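Acyl-coa oxidase (Arabidopsis thaliana, PDB 1W07) oxidises long- and medium-chain acyl-CoAs to 2-trans-enoyl-CoAs with FAD and molecular oxygen, releasing hydrogen peroxide in peroxisomal beta-oxidation. Local coordinates at residues B[307-312]-B[623-628]; B[397-402]-B[616-621]. The protein carries 1 engineered substitution. All coordinates share one frame; numbering follows the deposited sequence.

Contact 1 of 2, residues B[307-312]-B[623-628]; sequences SAVRRQ and GNVYPK. With FAD (flavin-adenine dinucleotide), chain C.
The phenol oxygen of Tyr626 is gripped by Arg310 and by a water. Arg310 NH1 donates to Tyr626 OH at 3.3 Å, with an N-H...O angle of 156°. The oxygen lies at the edge of the guanidinium, tilted a little from its plane. The two side chains cross at about a right angle, and the guanidinium and ring planes stand 65° apart. The water sits in the plane of the tyrosine ring, 2.6 Å from Tyr626 OH. The same water accepts from Arg311 N at 3.1 Å, which ties the phenol to the backbone of 307-312. On the FAD side, Arg310 NE donates to FAD O2A at 2.7 Å, and Arg310 NH2 adds a weak bond to the same oxygen. FAD O1P lies over one face of the guanidinium. CG of Arg310 is anti to the backbone N (chi1 -180°) and the chain bends at chi2, which brings the head between phosphate and phenol. A leucine here would probably leave the FAD diphosphate without this positive charge and would take the NH1 bond from the Tyr626 hydroxyl.

Val309, at the end of helix 278-309, packs beside this polar group. Its CG2 rests 3.8 Å from Gly623 O, and its CG1 meets Val625 CG2 at 4.0 Å. A beta carbon on Gly623 would press on Val309 CG2. Leu140 O of the second subunit takes a further, weak bond from Arg310 NH1. The arrangement belongs to the FAD diphosphate site of acyl-CoA oxidases, here built at the dimer interface.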
loop_
_atom_site.group_PDB
_atom_site.type_symbol
_atom_site.label_atom_id
_atom_site.label_comp_id
_atom_site.label_asym_id
_atom_site.label_seq_id
_atom_site.Cartn_x
_atom_site.Cartn_y
_atom_site.Cartn_z
ATOM N N SER B 307 10.873 13.772 8.138
ATOM C CA SER B 307 11.412 13.069 9.309
ATOM C C SER B 307 12.401 13.949 10.070
ATOM O O SER B 307 12.590 13.790 11.274
ATOM C CB SER B 307 12.113 11.774 8.896
ATOM O OG SER B 307 11.194 10.817 8.385
ATOM N N ALA B 308 13.031 14.869 9.354
ATOM C CA ALA B 308 13.996 15.786 9.952
ATOM C C ALA B 308 13.277 16.974 10.587
ATOM O O ALA B 308 13.802 17.612 11.500
ATOM C CB ALA B 308 14.976 16.273 8.898
ATOM N N VAL B 309 12.077 17.269 10.096
ATOM C CA VAL B 309 11.295 18.384 10.634
ATOM C C VAL B 309 10.444 17.926 11.816
ATOM O O VAL B 309 10.387 18.594 12.849
ATOM C CB VAL B 309 10.343 18.984 9.566
ATOM C CG1 VAL B 309 9.353 19.931 10.224
ATOM C CG2 VAL B 309 11.142 19.728 8.499
ATOM N N ARG B 310 9.791 16.783 11.659
ATOM C CA ARG B 310 8.929 16.255 12.706
ATOM C C ARG B 310 9.673 15.807 13.968
ATOM O O ARG B 310 10.625 15.023 13.905
ATOM C CB ARG B 310 8.113 15.089 12.151
ATOM C CG ARG B 310 7.158 14.452 13.150
ATOM C CD ARG B 310 6.010 15.386 13.536
ATOM N NE ARG B 310 5.029 14.692 14.365
ATOM C CZ ARG B 310 3.829 15.177 14.686
ATOM N NH1 ARG B 310 3.438 16.372 14.243
ATOM N NH2 ARG B 310 3.007 14.468 15.457
ATOM N N ARG B 311 9.244 16.324 15.114
ATOM C CA ARG B 311 9.836 15.962 16.397
ATOM C C ARG B 311 8.724 15.363 17.243
ATOM O O ARG B 311 7.591 15.869 17.252
ATOM C CB ARG B 311 10.432 17.194 17.098
ATOM C CG ARG B 311 11.679 17.781 16.414
ATOM C CD ARG B 311 12.023 19.169 16.966
ATOM N NE ARG B 311 13.185 19.773 16.305
ATOM C CZ ARG B 311 14.454 19.452 16.558
ATOM N NH1 ARG B 311 14.752 18.528 17.465
ATOM N NH2 ARG B 311 15.430 20.062 15.902
ATOM N N GLN B 312 9.028 14.278 17.947
ATOM C CA GLN B 312 8.012 13.645 18.778
ATOM C C GLN B 312 8.694 12.769 19.824
ATOM O O GLN B 312 9.482 11.883 19.486
ATOM C CB GLN B 312 7.076 12.803 17.898
ATOM C CG GLN B 312 5.695 12.499 18.507
ATOM C CD GLN B 312 4.715 13.679 18.469
ATOM O OE1 GLN B 312 3.547 13.549 18.860
ATOM N NE2 GLN B 312 5.188 14.832 18.005
ATOM N N GLY B 623 11.404 23.093 4.534
ATOM C CA GLY B 623 10.916 22.531 5.776
ATOM C C GLY B 623 9.857 23.336 6.511
ATOM O O GLY B 623 9.629 23.096 7.695
ATOM N N ASN B 624 9.202 24.278 5.830
ATOM C CA ASN B 624 8.160 25.107 6.449
ATOM C C ASN B 624 6.822 24.359 6.336
ATOM O O ASN B 624 5.882 24.805 5.694
ATOM C CB ASN B 624 8.118 26.472 5.725
ATOM C CG ASN B 624 7.317 27.519 6.484
ATOM O OD1 ASN B 624 7.295 27.523 7.712
ATOM N ND2 ASN B 624 6.677 28.427 5.752
ATOM N N VAL B 625 6.758 23.204 6.993
ATOM C CA VAL B 625 5.603 22.318 6.928
ATOM C C VAL B 625 4.282 22.769 7.557
ATOM O O VAL B 625 3.263 22.915 6.868
ATOM C CB VAL B 625 5.967 20.919 7.542
ATOM C CG1 VAL B 625 4.801 19.943 7.406
ATOM C CG2 VAL B 625 7.193 20.358 6.843
ATOM N N TYR B 626 4.296 22.973 8.861
ATOM C CA TYR B 626 3.069 23.300 9.560
ATOM C C TYR B 626 2.323 24.497 9.009
ATOM O O TYR B 626 1.119 24.421 8.770
ATOM C CB TYR B 626 3.360 23.438 11.055
ATOM C CG TYR B 626 3.925 22.154 11.645
ATOM C CD1 TYR B 626 5.019 22.182 12.504
ATOM C CD2 TYR B 626 3.378 20.908 11.318
ATOM C CE1 TYR B 626 5.563 21.007 13.030
ATOM C CE2 TYR B 626 3.914 19.720 11.834
ATOM C CZ TYR B 626 5.010 19.779 12.688
ATOM O OH TYR B 626 5.565 18.621 13.181
ATOM N N PRO B 627 3.020 25.616 8.792
ATOM C CA PRO B 627 2.305 26.775 8.264
ATOM C C PRO B 627 1.689 26.465 6.902
ATOM O O PRO B 627 0.573 26.886 6.617
ATOM C CB PRO B 627 3.391 27.849 8.192
ATOM C CG PRO B 627 4.277 27.493 9.359
ATOM C CD PRO B 627 4.379 25.988 9.234
ATOM N N LYS B 628 2.404 25.707 6.079
ATOM C CA LYS B 628 1.913 25.372 4.746
ATOM C C LYS B 628 0.768 24.371 4.752
ATOM O O LYS B 628 -0.030 24.331 3.815
ATOM C CB LYS B 628 3.059 24.859 3.880
ATOM C CG LYS B 628 4.086 25.947 3.546
ATOM C CD LYS B 628 3.470 26.989 2.608
ATOM C CE LYS B 628 4.389 28.185 2.334
ATOM N NZ LYS B 628 3.750 29.138 1.366
HETATM P PA FAD C . 4.121 10.632 14.989
HETATM O O1A FAD C . 3.943 10.089 16.355
HETATM O O2A FAD C . 4.573 12.033 14.832
HETATM O O5B FAD C . 5.104 9.649 14.177
HETATM C C5B FAD C . 5.636 10.008 12.899
HETATM C C4B FAD C . 6.788 9.066 12.535
HETATM O O4B FAD C . 7.715 9.101 13.641
HETATM C C3B FAD C . 6.297 7.619 12.432
HETATM O O3B FAD C . 7.176 6.872 11.586
HETATM C C2B FAD C . 6.409 7.144 13.879
HETATM O O2B FAD C . 6.590 5.726 13.908
HETATM C C1B FAD C . 7.741 7.801 14.253
HETATM N N9A FAD C . 7.881 7.932 15.719
HETATM C C8A FAD C . 7.252 8.823 16.487
HETATM N N7A FAD C . 7.630 8.672 17.754
HETATM C C5A FAD C . 8.518 7.681 17.792
HETATM C C6A FAD C . 9.244 7.095 18.821
HETATM N N6A FAD C . 9.140 7.546 20.066
HETATM N N1A FAD C . 10.120 6.048 18.510
HETATM C C2A FAD C . 10.246 5.622 17.181
HETATM N N3A FAD C . 9.534 6.203 16.230
HETATM C C4A FAD C . 8.684 7.207 16.500
HETATM N N1 FAD C . -7.019 12.703 16.815
HETATM C C2 FAD C . -7.994 13.184 17.698
HETATM O O2 FAD C . -7.661 13.812 18.699
HETATM N N3 FAD C . -9.347 12.979 17.395
HETATM C C4 FAD C . -9.716 12.316 16.216
HETATM O O4 FAD C . -10.905 12.148 15.956
HETATM C C4X FAD C . -8.740 11.846 15.346
HETATM N N5 FAD C . -9.100 11.238 14.134
HETATM C C5X FAD C . -8.124 10.790 13.234
HETATM C C6 FAD C . -8.493 10.315 11.980
HETATM C C7 FAD C . -7.515 10.018 11.031
HETATM C C7M FAD C . -7.949 9.543 9.642
HETATM C C8 FAD C . -6.166 10.187 11.343
HETATM C C8M FAD C . -5.066 9.916 10.310
HETATM C C9 FAD C . -5.803 10.646 12.605
HETATM C C9A FAD C . -6.776 10.951 13.557
HETATM N N10 FAD C . -6.416 11.508 14.791
HETATM C C10 FAD C . -7.396 12.032 15.646
HETATM C "C1'" FAD C . -4.989 11.636 15.174
HETATM C "C2'" FAD C . -4.469 10.253 15.583
HETATM O "O2'" FAD C . -5.330 9.696 16.581
HETATM C "C3'" FAD C . -3.031 10.241 16.112
HETATM O "O3'" FAD C . -2.913 11.135 17.222
HETATM C "C4'" FAD C . -2.009 10.631 15.042
HETATM O "O4'" FAD C . -2.323 10.033 13.782
HETATM C "C5'" FAD C . -0.613 10.186 15.477
HETATM O "O5'" FAD C . 0.293 10.322 14.382
HETATM P P FAD C . 1.481 11.404 14.418
HETATM O O1P FAD C . 1.296 12.300 13.256
HETATM O O2P FAD C . 1.554 11.999 15.771
HETATM O O3P FAD C . 2.755 10.456 14.159
HETATM O O HOH W 1 7.338 18.813 15.061
#

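Contact 2 of 2, residues B[397-402]-B[616-621]. With FAD (flavin-adenine dinucleotide), chain C.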
loop_
_atom_site.group_PDB
_atom_site.type_symbol
_atom_site.label_atom_id
_atom_site.label_comp_id
_atom_site.label_asym_id
_atom_site.label_seq_id
_atom_site.Cartn_x
_atom_site.Cartn_y
_atom_site.Cartn_z
ATOM N N LYS B 397 3.515 6.091 5.594
ATOM C CA LYS B 397 3.353 5.729 6.996
ATOM C C LYS B 397 4.432 6.395 7.851
ATOM O O LYS B 397 4.215 6.701 9.029
ATOM C CB LYS B 397 3.431 4.207 7.178
ATOM C CG LYS B 397 2.266 3.434 6.551
ATOM C CD LYS B 397 2.138 2.053 7.199
ATOM C CE LYS B 397 0.926 1.292 6.661
ATOM N NZ LYS B 397 1.101 0.874 5.242
ATOM N N LEU B 398 5.604 6.604 7.263
ATOM C CA LEU B 398 6.702 7.239 7.979
ATOM C C LEU B 398 6.370 8.690 8.333
ATOM O O LEU B 398 7.004 9.284 9.210
ATOM C CB LEU B 398 7.982 7.177 7.135
ATOM C CG LEU B 398 8.638 5.789 7.109
ATOM C CD1 LEU B 398 9.706 5.730 6.031
ATOM C CD2 LEU B 398 9.236 5.495 8.476
ATOM N N CYS B 399 5.374 9.259 7.651
ATOM C CA CYS B 399 4.970 10.640 7.907
ATOM C C CYS B 399 3.787 10.700 8.891
ATOM O O CYS B 399 3.150 11.739 9.053
ATOM C CB CYS B 399 4.604 11.349 6.594
ATOM S SG CYS B 399 5.962 11.785 5.568
ATOM N N GLY B 400 3.509 9.588 9.569
ATOM C CA GLY B 400 2.431 9.560 10.544
ATOM C C GLY B 400 1.081 10.048 10.034
ATOM O O GLY B 400 0.758 9.885 8.861
ATOM N N GLY B 401 0.284 10.650 10.912
ATOM C CA GLY B 401 -1.028 11.140 10.521
ATOM C C GLY B 401 -1.080 12.057 9.312
ATOM O O GLY B 401 -1.896 11.848 8.404
ATOM N N HIS B 402 -0.221 13.077 9.297
ATOM C CA HIS B 402 -0.186 14.042 8.198
ATOM C C HIS B 402 0.110 13.403 6.855
ATOM O O HIS B 402 -0.213 13.971 5.822
ATOM C CB HIS B 402 0.842 15.162 8.469
ATOM C CG HIS B 402 0.590 15.927 9.725
ATOM N ND1 HIS B 402 -0.676 16.177 10.211
ATOM C CD2 HIS B 402 1.451 16.502 10.595
ATOM C CE1 HIS B 402 -0.581 16.871 11.331
ATOM N NE2 HIS B 402 0.699 17.079 11.587
ATOM N N SER B 616 4.496 18.486 -2.480
ATOM C CA SER B 616 4.373 17.996 -1.116
ATOM C C SER B 616 4.631 19.047 -0.066
ATOM O O SER B 616 5.679 19.691 -0.060
ATOM C CB SER B 616 5.369 16.862 -0.890
ATOM O OG SER B 616 5.403 16.485 0.477
ATOM N N VAL B 617 3.680 19.189 0.841
ATOM C CA VAL B 617 3.810 20.154 1.911
ATOM C C VAL B 617 4.778 19.605 2.963
ATOM O O VAL B 617 5.569 20.346 3.537
ATOM C CB VAL B 617 2.432 20.433 2.575
ATOM C CG1 VAL B 617 2.633 21.298 3.810
ATOM C CG2 VAL B 617 1.480 21.119 1.564
ATOM N N LEU B 618 4.730 18.299 3.206
ATOM C CA LEU B 618 5.603 17.704 4.209
ATOM C C LEU B 618 7.044 17.664 3.724
ATOM O O LEU B 618 7.983 17.725 4.525
ATOM C CB LEU B 618 5.145 16.279 4.540
ATOM C CG LEU B 618 3.673 16.054 4.917
ATOM C CD1 LEU B 618 3.540 14.627 5.401
ATOM C CD2 LEU B 618 3.199 17.042 5.998
ATOM N N GLY B 619 7.203 17.585 2.402
ATOM C CA GLY B 619 8.521 17.492 1.817
ATOM C C GLY B 619 9.115 18.748 1.222
ATOM O O GLY B 619 10.079 18.675 0.462
ATOM N N ARG B 620 8.545 19.898 1.560
ATOM C CA ARG B 620 9.027 21.167 1.046
ATOM C C ARG B 620 10.513 21.306 1.307
ATOM O O ARG B 620 11.009 20.942 2.371
ATOM C CB ARG B 620 8.318 22.347 1.722
ATOM C CG ARG B 620 6.874 22.582 1.340
ATOM C CD ARG B 620 6.345 23.762 2.172
ATOM N NE ARG B 620 7.116 24.974 1.924
ATOM C CZ ARG B 620 6.889 25.809 0.911
ATOM N NH1 ARG B 620 5.902 25.571 0.055
ATOM N NH2 ARG B 620 7.674 26.866 0.727
ATOM N N TYR B 621 11.217 21.870 0.337
ATOM C CA TYR B 621 12.647 22.103 0.445
ATOM C C TYR B 621 13.000 22.883 1.716
ATOM O O TYR B 621 13.951 22.535 2.428
ATOM C CB TYR B 621 13.133 22.890 -0.780
ATOM C CG TYR B 621 14.603 23.250 -0.741
ATOM C CD1 TYR B 621 15.566 22.370 -1.235
ATOM C CD2 TYR B 621 15.038 24.447 -0.162
ATOM C CE1 TYR B 621 16.931 22.671 -1.152
ATOM C CE2 TYR B 621 16.402 24.756 -0.077
ATOM C CZ TYR B 621 17.340 23.864 -0.569
ATOM O OH TYR B 621 18.687 24.156 -0.462
HETATM P PA FAD C . 4.121 10.632 14.989
HETATM O O1A FAD C . 3.943 10.089 16.355
HETATM O O2A FAD C . 4.573 12.033 14.832
HETATM O O5B FAD C . 5.104 9.649 14.177
HETATM C C5B FAD C . 5.636 10.008 12.899
HETATM C C4B FAD C . 6.788 9.066 12.535
HETATM O O4B FAD C . 7.715 9.101 13.641
HETATM C C3B FAD C . 6.297 7.619 12.432
HETATM O O3B FAD C . 7.176 6.872 11.586
HETATM C C2B FAD C . 6.409 7.144 13.879
HETATM O O2B FAD C . 6.590 5.726 13.908
HETATM C C1B FAD C . 7.741 7.801 14.253
HETATM N N9A FAD C . 7.881 7.932 15.719
HETATM C C8A FAD C . 7.252 8.823 16.487
HETATM N N7A FAD C . 7.630 8.672 17.754
HETATM C C5A FAD C . 8.518 7.681 17.792
HETATM C C6A FAD C . 9.244 7.095 18.821
HETATM N N6A FAD C . 9.140 7.546 20.066
HETATM N N1A FAD C . 10.120 6.048 18.510
HETATM C C2A FAD C . 10.246 5.622 17.181
HETATM N N3A FAD C . 9.534 6.203 16.230
HETATM C C4A FAD C . 8.684 7.207 16.500
HETATM N N1 FAD C . -7.019 12.703 16.815
HETATM C C2 FAD C . -7.994 13.184 17.698
HETATM O O2 FAD C . -7.661 13.812 18.699
HETATM N N3 FAD C . -9.347 12.979 17.395
HETATM C C4 FAD C . -9.716 12.316 16.216
HETATM O O4 FAD C . -10.905 12.148 15.956
HETATM C C4X FAD C . -8.740 11.846 15.346
HETATM N N5 FAD C . -9.100 11.238 14.134
HETATM C C5X FAD C . -8.124 10.790 13.234
HETATM C C6 FAD C . -8.493 10.315 11.980
HETATM C C7 FAD C . -7.515 10.018 11.031
HETATM C C7M FAD C . -7.949 9.543 9.642
HETATM C C8 FAD C . -6.166 10.187 11.343
HETATM C C8M FAD C . -5.066 9.916 10.310
HETATM C C9 FAD C . -5.803 10.646 12.605
HETATM C C9A FAD C . -6.776 10.951 13.557
HETATM N N10 FAD C . -6.416 11.508 14.791
HETATM C C10 FAD C . -7.396 12.032 15.646
HETATM C "C1'" FAD C . -4.989 11.636 15.174
HETATM C "C2'" FAD C . -4.469 10.253 15.583
HETATM O "O2'" FAD C . -5.330 9.696 16.581
HETATM C "C3'" FAD C . -3.031 10.241 16.112
HETATM O "O3'" FAD C . -2.913 11.135 17.222
HETATM C "C4'" FAD C . -2.009 10.631 15.042
HETATM O "O4'" FAD C . -2.323 10.033 13.782
HETATM C "C5'" FAD C . -0.613 10.186 15.477
HETATM O "O5'" FAD C . 0.293 10.322 14.382
HETATM P P FAD C . 1.481 11.404 14.418
HETATM O O1P FAD C . 1.296 12.300 13.256
HETATM O O2P FAD C . 1.554 11.999 15.771
HETATM O O3P FAD C . 2.755 10.456 14.159
#
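His402 and Leu618 bring the two backbones closest, with CA atoms 7.9 Å apart; one lies in the loop after helix 370-398, the other in a type I turn from Val617 to Arg620. Leu618 carries the contact on its two methyl branches. Its CD1 meets Cys399 CB at 3.6 Å and lies 3.7 Å from Cys399 SG. Its CD2 rests 3.9 Å from His402 CB, so each methyl has its own main partner. With CG anti to the carbonyl carbon (chi1 -52°), both methyls of Leu618 face Cys399 and His402. No hydrogen bond crosses between the segments.

Gly400 and Gly401 of this loop line the FAD site of the acyl-CoA oxidase fold. Gly401 N donates to FAD O1P at 3.0 Å. A beta carbon on Gly400 would clash with FAD O3P, and one on Gly401 would strike FAD O4'. These two glycines therefore let the chain come close to the cofactor, while the flanking Cys399 and His402 meet Leu618.

The turn is braced from within. Ser616 OG accepts from Gly619 N at 2.9 Å, an ST motif, and is also bonded to Ser408 O. Val625 of helix 625-635 touches Leu618 at its CD2 branch. The imidazole of His402 faces the second subunit: NE2 is hydrogen-bonded to Leu140 O and ND1 to Trp175 NE1, both of that subunit.

In the fold
The centres of contact 1 and contact 2 lie about 8 Å apart, on the same side of the chain's centre. Along the chain the order is 307-312, 397-402, 616-621, 623-628, so contact 2 falls within the span that contact 1 closes. In each, a segment of the C-alpha1 domain meets one of the C-terminal acyl-CoA oxidase region. Segments 616-621 and 623-628 are near neighbours in sequence and touch directly: Val625 CG2 lies 3.6 Å from Leu618 O. The residues that follow helices 278-309 and 370-398 reach the same FAD. Both contacts also touch the second subunit. The C-terminal region thus backs two cofactor-binding loops at the dimer interface.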